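Local coordinates for vacuolar-sorting protein BRO1 (Saccharomyces cerevisiae, PDB 1ZB1) that helps sort ubiquitinated cargo into the intralumenal vesicles of multivesicular bodies, recruiting the deubiquitinase DOA4 to endosomes as an adapter, at residues K74-L79 and P347-I352; N220-C225 and T246-K251; L252-S257 and E299-D304. One frame throughout, in Å; residues are numbered along the deposited sequence.

How the contacts relate
All three contacts lie within the Bro1 domain, the part of the protein present here, and their touching residues are buried, so none is a surface contact. Contacts 2 and 3 share helix 242-269, have centres about 12 Å apart and touch through Cys250 and Phe303. Contact 1 lies on the opposite side of the chain's centre, its centre about 30 and 37 Å from theirs, and joins helix 65-86 to the last modelled helix. Its chemistry is an edge-to-face aromatic pair with a water beside it. Contact 2 packs two consecutive helices through a lysine chain over a phenylalanine, whereas contact 3 is wholly apolar and joins a helix to a loop and the next helix start.

Contact 1 (K74-L79 and P347-I352); sequences KYYSFL and PTWEKI
Tyr76 and Trp349 make the whole contact, the first from within helix 65-86 and the second from the opening residue of helix 349-371. Their backbones stay well apart, with Tyr76 CA and Trp349 CA separated by 11.7 Å, and no hydrogen bond passes directly between the segments. Thr348 is the N-cap of the second helix, its OG1 accepting from Lys351 N at 3.1 Å. Both aromatic residues leave their helices toward the partner segment, and each places CG opposite its own backbone N (chi1 -168° for Tyr76), which carries the rings into the gap. There they form a T-shaped pair, with planes at 88° and the centroid of the Tyr76 ring 5.1 Å from that of the Trp349 six-membered ring. The indole presents its edge and the phenol its face. Trp349 CZ2 stands above the rim on the CD2-CE2 side of the phenol, 3.6 Å from Tyr76 CD2. Beside this edge a water lies near the plane of both rings, 2.7 Å from Tyr76 OH and in a weak bond from Trp349 NE1 at 3.4 Å. Leu126 of helix 118-139 touches both residues, Tyr161 meets the indole and Leu353 packs on Tyr76. The chemistry is thus that of an aromatic edge, with its partly positive hydrogens, set against a pi face. It joins the last modelled helix of the Bro1 domain, 349-371, to helix 65-86, while the water gives Tyr76 OH a close partner and Trp349 NE1 a weak one.

Contact 2 (N220-C225 and T246-K251); sequences NLFQKC and TTVTCK
Phe222 and Lys251 meet by a CH-pi contact across the segments 220-225 and 246-251. Lys251 CD lies over one face of the ring, 3.8 Å from the Phe222 centroid and 28° from the ring normal. The carbon is displaced toward the rim, so that its closest atom is Phe222 CZ at 3.4 Å. The lysine chain reaches this place because it runs extended beyond CG, passing from Lys251 CB, near the root of the ring at Phe222 CD2, out to the far end. Its ammonium group continues past the ring to a salt bridge with Glu192 and a hydrogen bond to Tyr9 O, partners that probably compensate the charge of this buried lysine and keep its chain along the face. A second kind of contact is van der Waals packing around Val248. Its CG1 stands anti to the backbone N (chi1 164°), which brings it to 3.4 Å from Phe222 O. The same methyl is 3.8 Å from Cys225 CB, one turn further along the opposing helix, and 4.3 Å from Phe222 CD1. No hydrogen bond crosses between the segments. The CA atoms of Phe222 and Val248 are 6.0 Å apart; the local axes come within 8.8 Å and run antiparallel at 150°. These two helices follow one another in the chain and form an antiparallel helical hairpin of the Bro1 domain. Helix 176-198 packs beside it, with Glu192 touching Phe222 and Ile185 touching Cys225.

Contact 3 (L252-S257 and E299-D304); sequences LHFYKS and EFIDFD
Phe254, on helix 242-269, reaches toward Ile301 and Phe303, where the loop ahead of helix 303-322 turns into that helix. From CB onward, the ring is carried straight out because CG lies opposite the backbone N (chi1 -179°). The ring atoms then divide between Phe303 and the two ends of Ile301. Phe254 CD1 meets Phe303 CE1 at 4.2 Å, the nearest point of two rings that are tilted obliquely to one another, with planes at 68°. On the other side Phe254 CD2 lies 4.0 Å from Ile301 CD1, and it also sits over the ring of Tyr255 on its own helix. Farther out, Phe254 CE2 stays with Ile301 CD1 at 3.9 Å, while Phe254 CE1 turns to the other branch, Ile301 CG2. The tip atom, Phe254 CZ, ends 3.8 Å from that same Ile301 CG2. Taken as a whole, Ile301 CD1 makes a CH-pi contact, 4.1 Å from the centroid of the Phe254 ring and 18° off its normal. The isoleucine serves both aromatics, since its CG2 lies over the centre of the Phe303 face, 3.8 Å above the plane. Next to it Asp302 is the centre of an inverse gamma turn and the N-cap of helix 303-322, with OD1 accepting from Gly305 N. Met6, from the N-terminal stretch, packs on Phe254 and Ile301. Dispersion and methyl-on-ring packing, with no polar group crossing, thus join helix 242-269 of the Bro1 domain to the loop and first turn of helix 303-322, while the polar cap stays on exposed Asp302.

Contact 1 (K74-L79 and P347-I352)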
loop_
_atom_site.group_PDB
_atom_site.type_symbol
_atom_site.label_atom_id
_atom_site.label_comp_id
_atom_site.label_asym_id
_atom_site.label_seq_id
_atom_site.Cartn_x
_atom_site.Cartn_y
_atom_site.Cartn_z
ATOM N N LYS A 74 1.151 2.879 19.207
ATOM C CA LYS A 74 1.603 3.091 20.581
ATOM C C LYS A 74 2.609 2.017 20.998
ATOM O O LYS A 74 3.611 2.306 21.674
ATOM C CB LYS A 74 0.407 3.098 21.544
ATOM C CG LYS A 74 -0.478 4.331 21.375
ATOM C CD LYS A 74 -1.613 4.389 22.395
ATOM C CE LYS A 74 -2.348 5.732 22.290
ATOM N NZ LYS A 74 -3.535 5.834 23.184
ATOM N N TYR A 75 2.353 0.778 20.596
ATOM C CA TYR A 75 3.274 -0.302 20.939
ATOM C C TYR A 75 4.605 -0.107 20.200
ATOM O O TYR A 75 5.664 -0.361 20.767
ATOM C CB TYR A 75 2.666 -1.672 20.599
ATOM C CG TYR A 75 3.524 -2.842 21.055
ATOM C CD1 TYR A 75 3.919 -2.959 22.388
ATOM C CD2 TYR A 75 3.975 -3.805 20.146
ATOM C CE1 TYR A 75 4.752 -4.000 22.807
ATOM C CE2 TYR A 75 4.806 -4.859 20.559
ATOM C CZ TYR A 75 5.191 -4.942 21.888
ATOM O OH TYR A 75 6.042 -5.938 22.306
ATOM N N TYR A 76 4.561 0.338 18.943
ATOM C CA TYR A 76 5.806 0.566 18.198
ATOM C C TYR A 76 6.603 1.657 18.918
ATOM O O TYR A 76 7.829 1.548 19.070
ATOM C CB TYR A 76 5.531 1.014 16.753
ATOM C CG TYR A 76 6.770 0.981 15.856
ATOM C CD1 TYR A 76 7.060 -0.138 15.075
ATOM C CD2 TYR A 76 7.666 2.052 15.825
ATOM C CE1 TYR A 76 8.213 -0.196 14.280
ATOM C CE2 TYR A 76 8.829 2.009 15.038
ATOM C CZ TYR A 76 9.095 0.883 14.268
ATOM O OH TYR A 76 10.232 0.834 13.480
ATOM N N SER A 77 5.911 2.700 19.375
ATOM C CA SER A 77 6.583 3.786 20.087
ATOM C C SER A 77 7.339 3.231 21.285
ATOM O O SER A 77 8.479 3.615 21.536
ATOM C CB SER A 77 5.585 4.853 20.561
ATOM O OG SER A 77 5.028 5.551 19.459
ATOM N N PHE A 78 6.703 2.326 22.024
ATOM C CA PHE A 78 7.336 1.713 23.190
ATOM C C PHE A 78 8.634 1.041 22.762
ATOM O O PHE A 78 9.671 1.182 23.411
ATOM C CB PHE A 78 6.425 0.651 23.811
ATOM C CG PHE A 78 7.125 -0.210 24.829
ATOM C CD1 PHE A 78 7.301 0.236 26.135
ATOM C CD2 PHE A 78 7.680 -1.434 24.460
ATOM C CE1 PHE A 78 8.021 -0.522 27.064
ATOM C CE2 PHE A 78 8.401 -2.196 25.382
ATOM C CZ PHE A 78 8.572 -1.737 26.684
ATOM N N LEU A 79 8.549 0.290 21.669
ATOM C CA LEU A 79 9.690 -0.439 21.113
ATOM C C LEU A 79 10.805 0.478 20.631
ATOM O O LEU A 79 11.987 0.183 20.829
ATOM C CB LEU A 79 9.234 -1.293 19.929
ATOM C CG LEU A 79 8.878 -2.777 20.037
ATOM C CD1 LEU A 79 8.693 -3.245 21.472
ATOM C CD2 LEU A 79 7.646 -3.007 19.197
ATOM N N PRO A 347 4.327 10.970 3.247
ATOM C CA PRO A 347 5.007 11.560 4.399
ATOM C C PRO A 347 6.041 10.540 4.861
ATOM O O PRO A 347 6.035 9.404 4.393
ATOM C CB PRO A 347 3.872 11.738 5.394
ATOM C CG PRO A 347 3.052 10.514 5.146
ATOM C CD PRO A 347 3.007 10.437 3.633
ATOM N N THR A 348 6.942 10.922 5.754
ATOM C CA THR A 348 7.931 9.951 6.223
ATOM C C THR A 348 7.301 9.097 7.322
ATOM O O THR A 348 6.349 9.532 7.968
ATOM C CB THR A 348 9.181 10.643 6.802
ATOM O OG1 THR A 348 8.784 11.556 7.831
ATOM C CG2 THR A 348 9.938 11.394 5.709
ATOM N N TRP A 349 7.809 7.880 7.512
ATOM C CA TRP A 349 7.305 7.003 8.573
ATOM C C TRP A 349 7.558 7.745 9.879
ATOM O O TRP A 349 6.743 7.705 10.799
ATOM C CB TRP A 349 8.055 5.659 8.587
ATOM C CG TRP A 349 7.987 4.900 9.917
ATOM C CD1 TRP A 349 9.047 4.435 10.649
ATOM C CD2 TRP A 349 6.806 4.543 10.660
ATOM N NE1 TRP A 349 8.604 3.817 11.802
ATOM C CE2 TRP A 349 7.235 3.869 11.832
ATOM C CE3 TRP A 349 5.428 4.730 10.453
ATOM C CZ2 TRP A 349 6.337 3.381 12.792
ATOM C CZ3 TRP A 349 4.532 4.242 11.415
ATOM C CH2 TRP A 349 4.994 3.578 12.566
ATOM N N GLU A 350 8.698 8.434 9.938
ATOM C CA GLU A 350 9.079 9.205 11.118
ATOM C C GLU A 350 7.993 10.204 11.524
ATOM O O GLU A 350 7.695 10.356 12.710
ATOM C CB GLU A 350 10.394 9.955 10.868
ATOM C CG GLU A 350 11.642 9.073 10.765
ATOM C CD GLU A 350 11.830 8.430 9.393
ATOM O OE1 GLU A 350 12.920 7.867 9.151
ATOM O OE2 GLU A 350 10.900 8.480 8.558
ATOM N N LYS A 351 7.408 10.879 10.539
ATOM C CA LYS A 351 6.355 11.857 10.798
ATOM C C LYS A 351 5.029 11.203 11.187
ATOM O O LYS A 351 4.239 11.784 11.927
ATOM C CB LYS A 351 6.155 12.757 9.574
ATOM C CG LYS A 351 7.350 13.655 9.281
ATOM C CD LYS A 351 7.082 14.587 8.108
ATOM C CE LYS A 351 8.287 15.482 7.821
ATOM N NZ LYS A 351 8.010 16.466 6.735
ATOM N N ILE A 352 4.779 10.000 10.679
ATOM C CA ILE A 352 3.550 9.286 11.011
ATOM C C ILE A 352 3.622 8.820 12.469
ATOM O O ILE A 352 2.642 8.890 13.210
ATOM C CB ILE A 352 3.359 8.050 10.094
ATOM C CG1 ILE A 352 2.943 8.497 8.687
ATOM C CG2 ILE A 352 2.321 7.105 10.694
ATOM C CD1 ILE A 352 2.906 7.365 7.663
HETATM O O HOH W 1 11.584 3.202 13.344
#

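Contact 2 (N220-C225 and T246-K251)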
loop_
_atom_site.group_PDB
_atom_site.type_symbol
_atom_site.label_atom_id
_atom_site.label_comp_id
_atom_site.label_asym_id
_atom_site.label_seq_id
_atom_site.Cartn_x
_atom_site.Cartn_y
_atom_site.Cartn_z
ATOM N N ASN A 220 1.680 4.071 -15.227
ATOM C CA ASN A 220 3.096 3.893 -14.912
ATOM C C ASN A 220 3.307 3.216 -13.553
ATOM O O ASN A 220 4.191 2.378 -13.400
ATOM C CB ASN A 220 3.840 5.235 -14.940
ATOM C CG ASN A 220 3.851 5.878 -16.327
ATOM O OD1 ASN A 220 3.770 5.190 -17.349
ATOM N ND2 ASN A 220 3.971 7.200 -16.363
ATOM N N LEU A 221 2.497 3.587 -12.569
ATOM C CA LEU A 221 2.603 2.998 -11.240
ATOM C C LEU A 221 2.298 1.494 -11.254
ATOM O O LEU A 221 3.025 0.697 -10.655
ATOM C CB LEU A 221 1.661 3.726 -10.277
ATOM C CG LEU A 221 2.230 4.855 -9.403
ATOM C CD1 LEU A 221 3.556 5.362 -9.944
ATOM C CD2 LEU A 221 1.203 5.976 -9.308
ATOM N N PHE A 222 1.225 1.097 -11.927
ATOM C CA PHE A 222 0.902 -0.324 -11.987
ATOM C C PHE A 222 1.942 -1.057 -12.840
ATOM O O PHE A 222 2.150 -2.257 -12.680
ATOM C CB PHE A 222 -0.520 -0.528 -12.523
ATOM C CG PHE A 222 -1.582 -0.362 -11.467
ATOM C CD1 PHE A 222 -1.712 -1.300 -10.442
ATOM C CD2 PHE A 222 -2.427 0.746 -11.473
ATOM C CE1 PHE A 222 -2.670 -1.137 -9.433
ATOM C CE2 PHE A 222 -3.387 0.922 -10.474
ATOM C CZ PHE A 222 -3.509 -0.023 -9.450
ATOM N N GLN A 223 2.608 -0.318 -13.724
ATOM C CA GLN A 223 3.657 -0.878 -14.579
ATOM C C GLN A 223 4.793 -1.394 -13.681
ATOM O O GLN A 223 5.433 -2.399 -13.986
ATOM C CB GLN A 223 4.185 0.210 -15.524
ATOM C CG GLN A 223 5.276 -0.227 -16.497
ATOM C CD GLN A 223 4.802 -1.268 -17.489
ATOM O OE1 GLN A 223 4.810 -2.466 -17.201
ATOM N NE2 GLN A 223 4.370 -0.815 -18.661
ATOM N N LYS A 224 5.034 -0.699 -12.573
ATOM C CA LYS A 224 6.078 -1.088 -11.621
ATOM C C LYS A 224 5.772 -2.438 -10.980
ATOM O O LYS A 224 6.663 -3.274 -10.821
ATOM C CB LYS A 224 6.213 -0.051 -10.505
ATOM C CG LYS A 224 6.822 1.281 -10.896
ATOM C CD LYS A 224 6.941 2.156 -9.647
ATOM C CE LYS A 224 7.537 3.526 -9.943
ATOM N NZ LYS A 224 7.546 4.373 -8.707
ATOM N N CYS A 225 4.513 -2.631 -10.591
ATOM C CA CYS A 225 4.068 -3.872 -9.964
ATOM C C CYS A 225 4.105 -4.994 -10.997
ATOM O O CYS A 225 4.500 -6.125 -10.700
ATOM C CB CYS A 225 2.638 -3.712 -9.428
ATOM S SG CYS A 225 2.415 -2.365 -8.216
ATOM N N THR A 246 -3.033 -10.792 -12.654
ATOM C CA THR A 246 -3.886 -10.472 -13.792
ATOM C C THR A 246 -4.556 -9.106 -13.676
ATOM O O THR A 246 -4.717 -8.404 -14.671
ATOM C CB THR A 246 -4.969 -11.555 -14.002
ATOM O OG1 THR A 246 -5.833 -11.610 -12.860
ATOM C CG2 THR A 246 -4.316 -12.916 -14.191
ATOM N N THR A 247 -4.931 -8.722 -12.461
ATOM C CA THR A 247 -5.587 -7.434 -12.254
ATOM C C THR A 247 -4.637 -6.246 -12.437
ATOM O O THR A 247 -5.037 -5.189 -12.927
ATOM C CB THR A 247 -6.243 -7.393 -10.863
ATOM O OG1 THR A 247 -7.304 -8.354 -10.827
ATOM C CG2 THR A 247 -6.808 -6.013 -10.562
ATOM N N VAL A 248 -3.378 -6.422 -12.053
ATOM C CA VAL A 248 -2.388 -5.366 -12.207
ATOM C C VAL A 248 -2.164 -5.128 -13.702
ATOM O O VAL A 248 -2.091 -3.985 -14.165
ATOM C CB VAL A 248 -1.052 -5.762 -11.523
ATOM C CG1 VAL A 248 0.077 -4.858 -12.002
ATOM C CG2 VAL A 248 -1.197 -5.653 -10.005
ATOM N N THR A 249 -2.068 -6.215 -14.460
ATOM C CA THR A 249 -1.860 -6.113 -15.899
ATOM C C THR A 249 -3.056 -5.446 -16.580
ATOM O O THR A 249 -2.890 -4.622 -17.476
ATOM C CB THR A 249 -1.627 -7.505 -16.525
ATOM O OG1 THR A 249 -0.436 -8.078 -15.969
ATOM C CG2 THR A 249 -1.473 -7.393 -18.038
ATOM N N CYS A 250 -4.258 -5.796 -16.149
ATOM C CA CYS A 250 -5.456 -5.209 -16.727
ATOM C C CYS A 250 -5.454 -3.695 -16.483
ATOM O O CYS A 250 -5.639 -2.898 -17.413
ATOM C CB CYS A 250 -6.701 -5.839 -16.105
ATOM S SG CYS A 250 -8.256 -5.289 -16.844
ATOM N N LYS A 251 -5.228 -3.305 -15.231
ATOM C CA LYS A 251 -5.206 -1.893 -14.864
ATOM C C LYS A 251 -4.175 -1.073 -15.636
ATOM O O LYS A 251 -4.468 0.047 -16.063
ATOM C CB LYS A 251 -4.982 -1.729 -13.350
ATOM C CG LYS A 251 -6.190 -2.128 -12.494
ATOM C CD LYS A 251 -6.011 -1.745 -11.021
ATOM C CE LYS A 251 -7.288 -2.010 -10.214
ATOM N NZ LYS A 251 -7.142 -1.688 -8.761
#

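Contact 3 (L252-S257 and E299-D304)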
loop_
_atom_site.group_PDB
_atom_site.type_symbol
_atom_site.label_atom_id
_atom_site.label_comp_id
_atom_site.label_asym_id
_atom_site.label_seq_id
_atom_site.Cartn_x
_atom_site.Cartn_y
_atom_site.Cartn_z
ATOM N N LEU A 252 -2.981 -1.616 -15.841
ATOM C CA LEU A 252 -1.966 -0.856 -16.565
ATOM C C LEU A 252 -2.421 -0.524 -17.988
ATOM O O LEU A 252 -2.259 0.609 -18.439
ATOM C CB LEU A 252 -0.628 -1.600 -16.567
ATOM C CG LEU A 252 -0.254 -2.668 -17.585
ATOM C CD1 LEU A 252 0.112 -2.019 -18.917
ATOM C CD2 LEU A 252 0.954 -3.441 -17.049
ATOM N N HIS A 253 -2.997 -1.495 -18.694
ATOM C CA HIS A 253 -3.484 -1.232 -20.046
ATOM C C HIS A 253 -4.729 -0.349 -20.006
ATOM O O HIS A 253 -4.874 0.563 -20.814
ATOM C CB HIS A 253 -3.827 -2.536 -20.776
ATOM C CG HIS A 253 -2.632 -3.352 -21.151
ATOM N ND1 HIS A 253 -1.658 -2.890 -22.009
ATOM C CD2 HIS A 253 -2.255 -4.598 -20.784
ATOM C CE1 HIS A 253 -0.729 -3.818 -22.154
ATOM N NE2 HIS A 253 -1.068 -4.865 -21.423
ATOM N N PHE A 254 -5.626 -0.617 -19.064
ATOM C CA PHE A 254 -6.855 0.168 -18.964
ATOM C C PHE A 254 -6.613 1.653 -18.708
ATOM O O PHE A 254 -7.272 2.510 -19.305
ATOM C CB PHE A 254 -7.764 -0.366 -17.861
ATOM C CG PHE A 254 -9.050 0.398 -17.728
ATOM C CD1 PHE A 254 -10.042 0.282 -18.694
ATOM C CD2 PHE A 254 -9.257 1.261 -16.656
ATOM C CE1 PHE A 254 -11.223 1.015 -18.598
ATOM C CE2 PHE A 254 -10.432 1.999 -16.547
ATOM C CZ PHE A 254 -11.420 1.876 -17.522
ATOM N N TYR A 255 -5.683 1.968 -17.813
ATOM C CA TYR A 255 -5.416 3.365 -17.522
ATOM C C TYR A 255 -4.626 4.033 -18.639
ATOM O O TYR A 255 -4.749 5.236 -18.861
ATOM C CB TYR A 255 -4.752 3.493 -16.144
ATOM C CG TYR A 255 -5.795 3.338 -15.054
ATOM C CD1 TYR A 255 -6.827 4.269 -14.927
ATOM C CD2 TYR A 255 -5.816 2.221 -14.216
ATOM C CE1 TYR A 255 -7.858 4.091 -14.004
ATOM C CE2 TYR A 255 -6.845 2.036 -13.287
ATOM C CZ TYR A 255 -7.862 2.973 -13.190
ATOM O OH TYR A 255 -8.900 2.792 -12.301
ATOM N N LYS A 256 -3.839 3.251 -19.366
ATOM C CA LYS A 256 -3.102 3.806 -20.493
ATOM C C LYS A 256 -4.156 4.198 -21.539
ATOM O O LYS A 256 -4.054 5.243 -22.185
ATOM C CB LYS A 256 -2.150 2.765 -21.081
ATOM C CG LYS A 256 -1.471 3.216 -22.358
ATOM C CD LYS A 256 0.028 3.360 -22.185
ATOM C CE LYS A 256 0.691 2.025 -21.873
ATOM N NZ LYS A 256 2.173 2.169 -21.812
ATOM N N SER A 257 -5.171 3.353 -21.687
ATOM C CA SER A 257 -6.260 3.601 -22.629
ATOM C C SER A 257 -7.034 4.855 -22.236
ATOM O O SER A 257 -7.318 5.711 -23.077
ATOM C CB SER A 257 -7.226 2.411 -22.658
ATOM O OG SER A 257 -8.390 2.716 -23.417
ATOM N N GLU A 299 -17.106 -6.729 -12.851
ATOM C CA GLU A 299 -18.184 -6.118 -12.077
ATOM C C GLU A 299 -17.823 -4.744 -11.521
ATOM O O GLU A 299 -18.647 -4.095 -10.876
ATOM C CB GLU A 299 -18.597 -7.035 -10.926
ATOM C CG GLU A 299 -19.287 -8.313 -11.374
ATOM C CD GLU A 299 -19.762 -9.148 -10.206
ATOM O OE1 GLU A 299 -20.517 -8.615 -9.365
ATOM O OE2 GLU A 299 -19.381 -10.337 -10.127
ATOM N N PHE A 300 -16.595 -4.300 -11.782
ATOM C CA PHE A 300 -16.132 -3.005 -11.288
ATOM C C PHE A 300 -15.953 -1.974 -12.400
ATOM O O PHE A 300 -16.109 -0.773 -12.174
ATOM C CB PHE A 300 -14.820 -3.184 -10.517
ATOM C CG PHE A 300 -14.944 -4.080 -9.312
ATOM C CD1 PHE A 300 -15.185 -5.446 -9.462
ATOM C CD2 PHE A 300 -14.852 -3.554 -8.026
ATOM C CE1 PHE A 300 -15.335 -6.271 -8.348
ATOM C CE2 PHE A 300 -15.002 -4.371 -6.904
ATOM C CZ PHE A 300 -15.245 -5.732 -7.064
ATOM N N ILE A 301 -15.632 -2.450 -13.600
ATOM C CA ILE A 301 -15.436 -1.587 -14.762
ATOM C C ILE A 301 -16.317 -2.039 -15.926
ATOM O O ILE A 301 -16.259 -3.199 -16.336
ATOM C CB ILE A 301 -13.967 -1.624 -15.241
ATOM C CG1 ILE A 301 -13.050 -1.050 -14.160
ATOM C CG2 ILE A 301 -13.817 -0.837 -16.543
ATOM C CD1 ILE A 301 -11.576 -1.158 -14.504
ATOM N N ASP A 302 -17.116 -1.121 -16.464
ATOM C CA ASP A 302 -17.996 -1.444 -17.584
ATOM C C ASP A 302 -17.193 -1.454 -18.886
ATOM O O ASP A 302 -17.302 -0.539 -19.703
ATOM C CB ASP A 302 -19.118 -0.408 -17.686
ATOM C CG ASP A 302 -20.229 -0.837 -18.631
ATOM O OD1 ASP A 302 -19.929 -1.396 -19.709
ATOM O OD2 ASP A 302 -21.408 -0.603 -18.297
ATOM N N PHE A 303 -16.388 -2.496 -19.075
ATOM C CA PHE A 303 -15.551 -2.628 -20.262
ATOM C C PHE A 303 -16.283 -2.479 -21.603
ATOM O O PHE A 303 -15.794 -1.793 -22.503
ATOM C CB PHE A 303 -14.826 -3.976 -20.229
ATOM C CG PHE A 303 -13.744 -4.059 -19.188
ATOM C CD1 PHE A 303 -12.471 -3.566 -19.451
ATOM C CD2 PHE A 303 -14.000 -4.622 -17.943
ATOM C CE1 PHE A 303 -11.460 -3.636 -18.486
ATOM C CE2 PHE A 303 -12.998 -4.697 -16.970
ATOM C CZ PHE A 303 -11.726 -4.202 -17.247
ATOM N N ASP A 304 -17.439 -3.123 -21.741
ATOM C CA ASP A 304 -18.194 -3.044 -22.989
ATOM C C ASP A 304 -18.759 -1.649 -23.242
ATOM O O ASP A 304 -18.800 -1.190 -24.383
ATOM C CB ASP A 304 -19.328 -4.076 -23.006
ATOM C CG ASP A 304 -18.813 -5.508 -22.989
ATOM O OD1 ASP A 304 -17.806 -5.788 -23.677
ATOM O OD2 ASP A 304 -19.419 -6.355 -22.296
#